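Local coordinates for N-terminal acetyltransferase-like protein (Chaetomium thermophilum, PDB 5NNP) that probably serves as the TPR-type auxiliary subunit of an N-terminal acetyltransferase A complex, at residues Pro729-Arg732 against Glu733-Ala737. Residues are numbered along the deposited sequence; the frame is centred on the assembly and turned at random.
Sequences PKLR and EVIQA
Four successive i to i+4 backbone hydrogen bonds carry Pro729-Arg732 into Glu733-Ala737 as one unbroken alpha-helix, from Glu733 N on Pro729 O at 3.0 Å to Gln736 N on Arg732 O, at 172° the straightest of them. Proline suits the first turn, where its lack of an N-H costs no helical bond. One turn apart, Leu731 and Ile735 run alongside each other from the same face, Leu731 CD1 4.0 Å from Ile735 CG1. With Val734 they pack on Leu690 of helix 689-702, so the short helix 729-739, near the C-terminus of this all-helical, TPR-like chain, is amphipathic and packs through its branched apolar face; Leu731 and Val734 also border the neighbouring subunit. There Lys730 suits the edge, its extended chain bringing NZ to a salt bridge with Asp10 of that subunit. Arg732, CG anti to the backbone N (chi1 -171°), extends its guanidinium outward, while Gln736, CG beside its own N (chi1 -74°), brings its amide to one guanidinium face near the rim, NE2 3.8 Å from Arg732 NH1, a van der Waals contact. With an alanine here the guanidinium would probably lose this neighbour and turn more freely, though Arg732 also touches Leu724 and Met727.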
# COMPACT_ATOMS: atom_id res chain seq x y z
N PRO A 729 33.69 -11.84 -29.05
CA PRO A 729 33.54 -10.87 -30.13
C PRO A 729 32.12 -10.29 -30.27
O PRO A 729 31.99 -9.13 -30.66
CB PRO A 729 33.91 -11.68 -31.38
CG PRO A 729 33.76 -13.11 -30.98
CD PRO A 729 34.11 -13.16 -29.54
N LYS A 730 31.09 -11.06 -29.95
CA LYS A 730 29.72 -10.56 -30.04
C LYS A 730 29.43 -9.54 -28.95
O LYS A 730 28.76 -8.53 -29.18
CB LYS A 730 28.71 -11.70 -29.98
CG LYS A 730 28.80 -12.64 -31.16
CD LYS A 730 27.66 -13.63 -31.21
CE LYS A 730 27.73 -14.43 -32.49
NZ LYS A 730 26.67 -15.45 -32.55
N LEU A 731 29.92 -9.82 -27.74
CA LEU A 731 29.81 -8.90 -26.62
C LEU A 731 30.59 -7.61 -26.89
O LEU A 731 30.10 -6.50 -26.67
CB LEU A 731 30.32 -9.57 -25.34
CG LEU A 731 30.37 -8.76 -24.05
CD1 LEU A 731 28.96 -8.40 -23.61
CD2 LEU A 731 31.08 -9.57 -22.98
N ARG A 732 31.81 -7.78 -27.39
CA ARG A 732 32.66 -6.66 -27.77
C ARG A 732 31.94 -5.74 -28.75
O ARG A 732 32.01 -4.52 -28.63
CB ARG A 732 33.96 -7.17 -28.38
CG ARG A 732 35.00 -6.10 -28.61
CD ARG A 732 36.29 -6.70 -29.12
NE ARG A 732 37.34 -5.70 -29.20
CZ ARG A 732 37.54 -4.90 -30.24
NH1 ARG A 732 38.54 -4.01 -30.23
NH2 ARG A 732 36.74 -4.98 -31.30
N GLU A 733 31.24 -6.34 -29.70
CA GLU A 733 30.54 -5.59 -30.73
C GLU A 733 29.39 -4.75 -30.17
O GLU A 733 29.29 -3.56 -30.45
CB GLU A 733 30.01 -6.53 -31.82
CG GLU A 733 29.17 -5.82 -32.87
CD GLU A 733 28.90 -6.68 -34.08
OE1 GLU A 733 29.75 -7.55 -34.39
OE2 GLU A 733 27.84 -6.50 -34.71
N VAL A 734 28.54 -5.39 -29.37
CA VAL A 734 27.36 -4.74 -28.82
C VAL A 734 27.76 -3.63 -27.87
O VAL A 734 27.15 -2.56 -27.85
CB VAL A 734 26.46 -5.74 -28.08
CG1 VAL A 734 25.36 -5.00 -27.32
CG2 VAL A 734 25.87 -6.76 -29.04
N ILE A 735 28.80 -3.90 -27.08
CA ILE A 735 29.32 -2.94 -26.12
C ILE A 735 29.75 -1.63 -26.80
O ILE A 735 29.22 -0.56 -26.50
CB ILE A 735 30.52 -3.52 -25.34
CG1 ILE A 735 30.05 -4.59 -24.34
CG2 ILE A 735 31.28 -2.42 -24.62
CD1 ILE A 735 29.33 -4.05 -23.18
N GLN A 736 30.70 -1.74 -27.73
CA GLN A 736 31.25 -0.58 -28.40
C GLN A 736 30.20 0.16 -29.22
O GLN A 736 30.24 1.39 -29.33
CB GLN A 736 32.42 -0.99 -29.30
CG GLN A 736 33.70 -1.32 -28.53
CD GLN A 736 34.88 -1.66 -29.43
OE1 GLN A 736 34.70 -2.10 -30.57
NE2 GLN A 736 36.10 -1.46 -28.93
N ALA A 737 29.25 -0.58 -29.79
CA ALA A 737 28.21 0.02 -30.62
C ALA A 737 27.24 0.88 -29.81
O ALA A 737 26.96 2.02 -30.17
CB ALA A 737 27.45 -1.07 -31.38